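Local coordinates for putative periplasmic or exported protein (Salmonella enterica subsp. enterica serovar Typhimurium, PDB 4GQZ), which binds copper in the periplasm and probably contributes to the bacterium's copper resistance, at residues S5-H13 and L49-L58; S67-T75 and G88-V97. All coordinates share one frame; numbering follows the deposited sequence.

Interaction 1: S5-H13 and L49-L58; sequences SESAFLAQH and LSDGEQIYTL
F9 and Y56 meet at the centre of this helix-on-hairpin contact. Their rings are inclined at 54° with centroids 5.3 Å apart, an oblique pairing in which F9 CB lies 3.6 Å from Y56 CE2. One face of the Y56 ring is covered by the helix itself: E6 CA stands over it, offset toward the rim and 3.8 Å from the centroid, as a CH-pi contact, while S5 CB reaches the phenol end, 3.3 Å from Y56 OH. The F9 side chain leaves the helix with CG trans to the backbone N, which brings its ring against the face of the hairpin near its turn. There its CE1 lies 3.7 Å from L49 CD1, and D51 CB meets its edge on the CE2 side. L10 CD1 adds looser apolar contacts with the methyls of L49 and L58.

Near the C-terminal end of the helix the contact becomes polar. Q12 NE2 donates to D51 OD2 over 3.0 Å, nearly in line with the C-O bond of the acid but bent at the hydrogen (130°). H13, just past the helix, turns its ring back so that ND1 sits over the centre of the F9 ring and donates to F9 O at 3.1 Å. This bond steadies the imidazole, whose edge faces D51 OD2, and H13 also meets the ring of Y38.

Paired backbone bonds between L49 and Y56 hold the two strands of the hairpin together. Helix 5-12 crosses strand 55-58 at -80°, with L49 and L58 continuing the apolar layer to I27 and I23 of helix 20-28. The contact is part of the dimer interface: E6 OE1 accepts from T57 N of the second subunit, and S7 bonds to that subunit too, so helix and edge strand both take part in joining the two chains.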
loop_
_atom_site.group_PDB
_atom_site.type_symbol
_atom_site.label_atom_id
_atom_site.label_comp_id
_atom_site.label_asym_id
_atom_site.label_seq_id
_atom_site.Cartn_x
_atom_site.Cartn_y
_atom_site.Cartn_z
ATOM N N SER B 5 18.913 -6.128 7.487
ATOM C CA SER B 5 19.497 -5.941 6.163
ATOM C C SER B 5 18.471 -5.337 5.219
ATOM O O SER B 5 18.805 -4.516 4.357
ATOM C CB SER B 5 19.996 -7.278 5.595
ATOM O OG SER B 5 21.086 -7.775 6.344
ATOM N N GLU B 6 17.217 -5.756 5.385
ATOM C CA GLU B 6 16.118 -5.251 4.573
ATOM C C GLU B 6 15.949 -3.761 4.773
ATOM O O GLU B 6 15.857 -2.995 3.801
ATOM C CB GLU B 6 14.812 -5.999 4.904
ATOM C CG GLU B 6 13.566 -5.460 4.169
ATOM C CD GLU B 6 12.766 -4.469 5.010
ATOM O OE1 GLU B 6 12.802 -4.584 6.254
ATOM O OE2 GLU B 6 12.091 -3.580 4.425
ATOM N N SER B 7 15.910 -3.338 6.031
ATOM C CA SER B 7 15.769 -1.908 6.321
ATOM C C SER B 7 16.950 -1.122 5.773
ATOM O O SER B 7 16.786 -0.048 5.197
ATOM C CB SER B 7 15.640 -1.674 7.823
ATOM O OG SER B 7 14.392 -2.148 8.284
ATOM N N ALA B 8 18.145 -1.673 5.930
ATOM C CA ALA B 8 19.334 -0.999 5.420
ATOM C C ALA B 8 19.338 -0.908 3.885
ATOM O O ALA B 8 19.764 0.109 3.331
ATOM C CB ALA B 8 20.602 -1.664 5.940
ATOM N N PHE B 9 18.863 -1.957 3.209
ATOM C CA PHE B 9 18.761 -1.960 1.744
ATOM C C PHE B 9 17.909 -0.785 1.301
ATOM O O PHE B 9 18.292 -0.030 0.415
ATOM C CB PHE B 9 18.130 -3.274 1.251
ATOM C CG PHE B 9 17.975 -3.364 -0.253
ATOM C CD1 PHE B 9 16.845 -2.869 -0.876
ATOM C CD2 PHE B 9 18.961 -3.965 -1.035
ATOM C CE1 PHE B 9 16.691 -2.950 -2.251
ATOM C CE2 PHE B 9 18.815 -4.057 -2.413
ATOM C CZ PHE B 9 17.678 -3.544 -3.021
ATOM N N LEU B 10 16.746 -0.637 1.930
ATOM C CA LEU B 10 15.847 0.479 1.627
ATOM C C LEU B 10 16.565 1.832 1.728
ATOM O O LEU B 10 16.490 2.659 0.821
ATOM C CB LEU B 10 14.617 0.439 2.544
ATOM C CG LEU B 10 13.372 -0.271 2.017
ATOM C CD1 LEU B 10 13.708 -1.622 1.489
ATOM C CD2 LEU B 10 12.324 -0.401 3.080
ATOM N N ALA B 11 17.291 2.031 2.824
ATOM C CA ALA B 11 17.994 3.284 3.076
ATOM C C ALA B 11 19.058 3.605 2.026
ATOM O O ALA B 11 19.246 4.767 1.667
ATOM C CB ALA B 11 18.604 3.264 4.466
ATOM N N GLN B 12 19.751 2.581 1.532
ATOM C CA GLN B 12 20.902 2.789 0.650
ATOM C C GLN B 12 20.536 2.912 -0.827
ATOM O O GLN B 12 21.378 3.288 -1.647
ATOM C CB GLN B 12 21.923 1.655 0.823
ATOM C CG GLN B 12 21.422 0.299 0.328
ATOM C CD GLN B 12 22.538 -0.721 0.117
ATOM O OE1 GLN B 12 23.728 -0.382 0.135
ATOM N NE2 GLN B 12 22.151 -1.983 -0.091
ATOM N N HIS B 13 19.297 2.578 -1.175
ATOM C CA HIS B 13 18.879 2.639 -2.569
ATOM C C HIS B 13 17.889 3.757 -2.838
ATOM O O HIS B 13 17.302 3.820 -3.919
ATOM C CB HIS B 13 18.318 1.294 -3.031
ATOM C CG HIS B 13 19.370 0.253 -3.240
ATOM N ND1 HIS B 13 19.602 -0.767 -2.343
ATOM C CD2 HIS B 13 20.276 0.095 -4.232
ATOM C CE1 HIS B 13 20.600 -1.515 -2.781
ATOM N NE2 HIS B 13 21.024 -1.014 -3.927
ATOM N N LEU B 49 12.842 -7.585 -3.699
ATOM C CA LEU B 49 14.070 -6.840 -3.941
ATOM C C LEU B 49 15.264 -7.683 -3.549
ATOM O O LEU B 49 15.200 -8.447 -2.586
ATOM C CB LEU B 49 14.096 -5.547 -3.128
ATOM C CG LEU B 49 12.979 -4.527 -3.342
ATOM C CD1 LEU B 49 12.982 -3.474 -2.211
ATOM C CD2 LEU B 49 13.124 -3.878 -4.693
ATOM N N SER B 50 16.358 -7.530 -4.293
ATOM C CA SER B 50 17.587 -8.247 -3.965
ATOM C C SER B 50 18.863 -7.497 -4.358
ATOM O O SER B 50 18.904 -6.813 -5.384
ATOM C CB SER B 50 17.566 -9.648 -4.571
ATOM O OG SER B 50 18.615 -10.438 -4.021
ATOM N N ASP B 51 19.895 -7.650 -3.522
ATOM C CA ASP B 51 21.210 -7.026 -3.696
ATOM C C ASP B 51 22.189 -8.109 -4.139
ATOM O O ASP B 51 23.313 -7.833 -4.566
ATOM C CB ASP B 51 21.678 -6.447 -2.341
ATOM C CG ASP B 51 22.750 -5.368 -2.487
ATOM O OD1 ASP B 51 23.529 -5.413 -3.467
ATOM O OD2 ASP B 51 22.814 -4.473 -1.609
ATOM N N GLY B 52 21.748 -9.351 -4.032
ATOM C CA GLY B 52 22.601 -10.492 -4.289
ATOM C C GLY B 52 21.745 -11.729 -4.184
ATOM O O GLY B 52 20.655 -11.766 -4.756
ATOM N N GLU B 53 22.213 -12.732 -3.445
ATOM C CA GLU B 53 21.437 -13.962 -3.284
ATOM C C GLU B 53 20.171 -13.742 -2.452
ATOM O O GLU B 53 19.161 -14.437 -2.641
ATOM C CB GLU B 53 22.300 -15.050 -2.643
ATOM C CG GLU B 53 21.712 -16.465 -2.705
ATOM C CD GLU B 53 22.734 -17.511 -2.309
ATOM O OE1 GLU B 53 22.347 -18.639 -1.940
ATOM O OE2 GLU B 53 23.942 -17.192 -2.360
ATOM N N GLN B 54 20.239 -12.757 -1.554
ATOM C CA GLN B 54 19.237 -12.529 -0.508
ATOM C C GLN B 54 18.065 -11.651 -0.960
ATOM O O GLN B 54 18.269 -10.600 -1.561
ATOM C CB GLN B 54 19.932 -11.879 0.686
ATOM C CG GLN B 54 19.083 -11.743 1.915
ATOM C CD GLN B 54 19.909 -11.744 3.188
ATOM O OE1 GLN B 54 20.336 -10.689 3.670
ATOM N NE2 GLN B 54 20.137 -12.933 3.744
ATOM N N ILE B 55 16.847 -12.070 -0.631
ATOM C CA ILE B 55 15.648 -11.433 -1.158
ATOM C C ILE B 55 14.782 -10.821 -0.074
ATOM O O ILE B 55 14.497 -11.462 0.938
ATOM C CB ILE B 55 14.792 -12.456 -1.928
ATOM C CG1 ILE B 55 15.665 -13.211 -2.932
ATOM C CG2 ILE B 55 13.618 -11.769 -2.623
ATOM C CD1 ILE B 55 15.379 -14.714 -2.990
ATOM N N TYR B 56 14.342 -9.587 -0.301
ATOM C CA TYR B 56 13.464 -8.899 0.635
ATOM C C TYR B 56 12.116 -8.791 -0.024
ATOM O O TYR B 56 12.049 -8.651 -1.246
ATOM C CB TYR B 56 14.006 -7.503 0.945
ATOM C CG TYR B 56 15.476 -7.516 1.329
ATOM C CD1 TYR B 56 15.914 -8.230 2.432
ATOM C CD2 TYR B 56 16.418 -6.815 0.578
ATOM C CE1 TYR B 56 17.274 -8.258 2.782
ATOM C CE2 TYR B 56 17.768 -6.831 0.916
ATOM C CZ TYR B 56 18.182 -7.557 2.020
ATOM O OH TYR B 56 19.515 -7.570 2.340
ATOM N N THR B 57 11.046 -8.871 0.765
ATOM C CA THR B 57 9.688 -8.780 0.224
ATOM C C THR B 57 8.857 -7.709 0.910
ATOM O O THR B 57 8.664 -7.740 2.131
ATOM C CB THR B 57 8.923 -10.115 0.325
ATOM O OG1 THR B 57 8.888 -10.548 1.692
ATOM C CG2 THR B 57 9.588 -11.184 -0.531
ATOM N N LEU B 58 8.357 -6.762 0.121
ATOM C CA LEU B 58 7.537 -5.690 0.653
ATOM C C LEU B 58 6.115 -5.893 0.150
ATOM O O LEU B 58 5.883 -5.938 -1.058
ATOM C CB LEU B 58 8.058 -4.334 0.188
ATOM C CG LEU B 58 9.524 -3.985 0.438
ATOM C CD1 LEU B 58 9.833 -2.567 -0.042
ATOM C CD2 LEU B 58 9.904 -4.158 1.901
#

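Interaction 2: S67-T75 and G88-V97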
loop_
_atom_site.group_PDB
_atom_site.type_symbol
_atom_site.label_atom_id
_atom_site.label_comp_id
_atom_site.label_asym_id
_atom_site.label_seq_id
_atom_site.Cartn_x
_atom_site.Cartn_y
_atom_site.Cartn_z
ATOM N N SER B 67 1.975 -3.497 -15.143
ATOM C CA SER B 67 2.922 -2.768 -16.000
ATOM C C SER B 67 2.898 -3.374 -17.400
ATOM O O SER B 67 3.049 -4.582 -17.563
ATOM C CB SER B 67 4.337 -2.768 -15.384
ATOM O OG SER B 67 5.203 -1.832 -16.029
ATOM N N PHE B 68 2.665 -2.550 -18.417
ATOM C CA PHE B 68 2.547 -3.085 -19.764
ATOM C C PHE B 68 3.451 -2.364 -20.760
ATOM O O PHE B 68 3.825 -1.196 -20.560
ATOM C CB PHE B 68 1.076 -3.024 -20.208
ATOM C CG PHE B 68 0.485 -1.647 -20.160
ATOM C CD1 PHE B 68 -0.099 -1.168 -18.999
ATOM C CD2 PHE B 68 0.486 -0.841 -21.291
ATOM C CE1 PHE B 68 -0.659 0.103 -18.952
ATOM C CE2 PHE B 68 -0.068 0.427 -21.256
ATOM C CZ PHE B 68 -0.643 0.900 -20.075
ATOM N N ALA B 69 3.788 -3.049 -21.850
ATOM C CA ALA B 69 4.722 -2.495 -22.813
ATOM C C ALA B 69 4.162 -2.721 -24.199
ATOM O O ALA B 69 4.171 -3.842 -24.690
ATOM C CB ALA B 69 6.087 -3.166 -22.678
ATOM N N PRO B 70 3.622 -1.667 -24.820
ATOM C CA PRO B 70 3.113 -1.867 -26.184
ATOM C C PRO B 70 4.267 -2.127 -27.145
ATOM O O PRO B 70 5.410 -1.763 -26.848
ATOM C CB PRO B 70 2.446 -0.529 -26.507
ATOM C CG PRO B 70 2.049 0.041 -25.137
ATOM C CD PRO B 70 3.229 -0.362 -24.254
ATOM N N TYR B 71 3.987 -2.750 -28.285
ATOM C CA TYR B 71 5.043 -2.968 -29.257
ATOM C C TYR B 71 4.538 -2.876 -30.687
ATOM O O TYR B 71 3.333 -2.908 -30.937
ATOM C CB TYR B 71 5.744 -4.304 -29.005
ATOM C CG TYR B 71 4.973 -5.538 -29.422
ATOM C CD1 TYR B 71 4.040 -6.115 -28.572
ATOM C CD2 TYR B 71 5.210 -6.153 -30.657
ATOM C CE1 TYR B 71 3.342 -7.257 -28.940
ATOM C CE2 TYR B 71 4.518 -7.298 -31.025
ATOM C CZ TYR B 71 3.594 -7.841 -30.161
ATOM O OH TYR B 71 2.887 -8.971 -30.516
ATOM N N GLU B 72 5.466 -2.746 -31.624
ATOM C CA GLU B 72 5.098 -2.669 -33.030
ATOM C C GLU B 72 5.637 -3.851 -33.807
ATOM O O GLU B 72 4.955 -4.396 -34.680
ATOM C CB GLU B 72 5.601 -1.362 -33.638
ATOM C CG GLU B 72 4.693 -0.193 -33.341
ATOM C CD GLU B 72 5.296 1.116 -33.764
ATOM O OE1 GLU B 72 6.510 1.289 -33.548
ATOM O OE2 GLU B 72 4.559 1.959 -34.315
ATOM N N TRP B 73 6.860 -4.244 -33.475
ATOM C CA TRP B 73 7.561 -5.291 -34.209
ATOM C C TRP B 73 7.563 -6.617 -33.458
ATOM O O TRP B 73 6.895 -7.563 -33.879
ATOM C CB TRP B 73 8.992 -4.829 -34.507
ATOM C CG TRP B 73 9.839 -5.815 -35.256
ATOM C CD1 TRP B 73 9.419 -6.759 -36.154
ATOM C CD2 TRP B 73 11.257 -5.961 -35.150
ATOM N NE1 TRP B 73 10.501 -7.477 -36.618
ATOM C CE2 TRP B 73 11.641 -7.003 -36.021
ATOM C CE3 TRP B 73 12.242 -5.316 -34.391
ATOM C CZ2 TRP B 73 12.973 -7.414 -36.161
ATOM C CZ3 TRP B 73 13.569 -5.720 -34.536
ATOM C CH2 TRP B 73 13.919 -6.757 -35.416
ATOM N N ARG B 74 8.312 -6.692 -32.358
ATOM C CA ARG B 74 8.448 -7.944 -31.606
ATOM C C ARG B 74 8.242 -7.755 -30.117
ATOM O O ARG B 74 8.364 -6.634 -29.590
ATOM C CB ARG B 74 9.831 -8.564 -31.829
ATOM C CG ARG B 74 10.123 -8.898 -33.272
ATOM C CD ARG B 74 11.626 -9.037 -33.478
ATOM N NE ARG B 74 12.133 -10.360 -33.121
ATOM C CZ ARG B 74 12.100 -11.412 -33.937
ATOM N NH1 ARG B 74 11.573 -11.301 -35.154
ATOM N NH2 ARG B 74 12.587 -12.578 -33.532
ATOM N N THR B 75 7.928 -8.855 -29.436
ATOM C CA THR B 75 7.715 -8.818 -27.992
ATOM C C THR B 75 8.322 -10.043 -27.301
ATOM O O THR B 75 8.819 -10.959 -27.955
ATOM C CB THR B 75 6.207 -8.693 -27.645
ATOM O OG1 THR B 75 6.049 -8.357 -26.256
ATOM C CG2 THR B 75 5.475 -9.983 -27.938
ATOM N N GLY B 88 11.326 -2.757 -22.817
ATOM C CA GLY B 88 10.302 -2.800 -23.849
ATOM C C GLY B 88 10.800 -2.126 -25.119
ATOM O O GLY B 88 11.786 -1.369 -25.101
ATOM N N GLU B 89 10.098 -2.388 -26.220
ATOM C CA GLU B 89 10.458 -1.869 -27.536
ATOM C C GLU B 89 10.263 -0.359 -27.674
ATOM O O GLU B 89 10.917 0.276 -28.502
ATOM C CB GLU B 89 9.623 -2.582 -28.610
ATOM C CG GLU B 89 10.179 -2.502 -30.030
ATOM C CD GLU B 89 9.359 -3.319 -31.019
ATOM O OE1 GLU B 89 8.278 -2.828 -31.437
ATOM O OE2 GLU B 89 9.804 -4.441 -31.371
HETATM N N MSE B 90 9.353 0.220 -26.894
HETATM C CA MSE B 90 8.954 1.608 -27.147
HETATM C C MSE B 90 9.119 2.583 -25.969
HETATM O O MSE B 90 8.121 3.063 -25.419
HETATM C CB MSE B 90 7.499 1.660 -27.634
HETATM C CG MSE B 90 7.158 0.656 -28.726
HETATM SE SE MSE B 90 5.283 0.765 -29.315
HETATM C CE MSE B 90 5.327 2.514 -30.216
ATOM N N PRO B 91 10.370 2.913 -25.608
ATOM C CA PRO B 91 10.616 3.858 -24.512
ATOM C C PRO B 91 10.220 5.280 -24.862
ATOM O O PRO B 91 10.214 5.649 -26.041
ATOM C CB PRO B 91 12.137 3.800 -24.337
ATOM C CG PRO B 91 12.655 3.325 -25.674
ATOM C CD PRO B 91 11.621 2.334 -26.120
ATOM N N ASN B 92 9.907 6.064 -23.834
ATOM C CA ASN B 92 9.626 7.494 -23.973
ATOM C C ASN B 92 8.703 7.865 -25.127
ATOM O O ASN B 92 8.990 8.783 -25.897
ATOM C CB ASN B 92 10.935 8.281 -24.052
ATOM C CG ASN B 92 11.777 8.120 -22.802
ATOM O OD1 ASN B 92 11.282 8.287 -21.684
ATOM N ND2 ASN B 92 13.050 7.775 -22.978
ATOM N N LYS B 93 7.590 7.151 -25.242
ATOM C CA LYS B 93 6.616 7.429 -26.287
ATOM C C LYS B 93 5.311 7.832 -25.626
ATOM O O LYS B 93 5.010 7.365 -24.545
ATOM C CB LYS B 93 6.408 6.192 -27.177
ATOM C CG LYS B 93 7.599 5.849 -28.101
ATOM C CD LYS B 93 7.848 6.963 -29.103
ATOM C CE LYS B 93 8.950 6.619 -30.115
ATOM N NZ LYS B 93 8.522 5.545 -31.052
ATOM N N PRO B 94 4.540 8.718 -26.269
ATOM C CA PRO B 94 3.250 9.101 -25.696
ATOM C C PRO B 94 2.180 8.104 -26.090
ATOM O O PRO B 94 2.076 7.754 -27.262
ATOM C CB PRO B 94 2.975 10.459 -26.350
ATOM C CG PRO B 94 3.650 10.375 -27.683
ATOM C CD PRO B 94 4.882 9.518 -27.459
ATOM N N PHE B 95 1.398 7.640 -25.127
ATOM C CA PHE B 95 0.308 6.721 -25.434
ATOM C C PHE B 95 -1.013 7.249 -24.882
ATOM O O PHE B 95 -1.023 8.045 -23.945
ATOM C CB PHE B 95 0.590 5.340 -24.831
ATOM C CG PHE B 95 1.764 4.632 -25.447
ATOM C CD1 PHE B 95 1.604 3.860 -26.588
ATOM C CD2 PHE B 95 3.032 4.739 -24.884
ATOM C CE1 PHE B 95 2.698 3.209 -27.160
ATOM C CE2 PHE B 95 4.120 4.091 -25.436
ATOM C CZ PHE B 95 3.959 3.325 -26.581
ATOM N N THR B 96 -2.122 6.821 -25.473
ATOM C CA THR B 96 -3.422 7.008 -24.844
ATOM C C THR B 96 -3.846 5.683 -24.208
ATOM O O THR B 96 -3.840 4.637 -24.863
ATOM C CB THR B 96 -4.479 7.489 -25.848
ATOM O OG1 THR B 96 -4.090 8.770 -26.361
ATOM C CG2 THR B 96 -5.824 7.636 -25.169
ATOM N N VAL B 97 -4.202 5.725 -22.929
ATOM C CA VAL B 97 -4.435 4.504 -22.164
ATOM C C VAL B 97 -5.852 4.496 -21.597
ATOM O O VAL B 97 -6.260 5.453 -20.931
ATOM C CB VAL B 97 -3.417 4.391 -21.004
ATOM C CG1 VAL B 97 -3.705 3.158 -20.128
ATOM C CG2 VAL B 97 -1.970 4.355 -21.549
HETATM O O HOH W 1 7.384 -0.829 -25.065
HETATM O O HOH W 2 8.551 0.286 -32.171
#
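P70 and F95 form the apolar centre, the proline CG lying over one face of the phenyl ring, 4.1 Å from its centroid, in a CH-pi contact. The selenium of selenomethionine M90 approaches the edge of the same ring in its plane and also packs on P70 CB. Beside it, F68 CZ touches V97 CG1 at 3.8 Å; the phenyl group takes the position between backbone N and carbonyl carbon (chi1 57°), which brings its far end to the valine.

Outward from this centre, a water bridges the two chain segments, donating to P70 O and accepting from M90 N. The polar edge is organised by E89. Its extended side chain, with CG opposite the backbone N (chi1 -161°), carries the carboxylate into the turn of 72-74. E89 OE1 accepts from E72 N at 2.8 Å and W73 N at 2.9 Å, and E89 OE2 takes R74 N at 2.9 Å in a nearly straight bond (175°). Three consecutive amides thus grip one carboxylate, fixing the turn and probably stabilising the acid's negative charge. A second water donates to E72 OE1 and E89 OE1, linking the two acids.

F68 and F95 both rest on V134 of strand 129-136 and I120 of strand 120-125, joining strands 63-68 and 94-101 in one hydrophobic core between their two sheets.

Interactions 1 and 2 lie on opposite sides of the chain's centre, their centres 29 Å apart and their nearest atoms about 14 Å apart. They follow in series: 5-13 with 49-58 closes before 67-75 with 88-97 opens, and the consecutive strands 55-59 and 63-68 carry the chain from one to the other. Their sheets differ. Interaction 1 packs helix 5-12 on the four-stranded antiparallel sheet, whose outermost strands within the chain include 55-59, whereas interaction 2 joins the mixed three-stranded sheet to the five-stranded one. The second subunit reaches interaction 1 but leaves both segments of interaction 2 untouched, consistent with a V-shaped dimer joined through the region of helix 5-12 and strand 55-59.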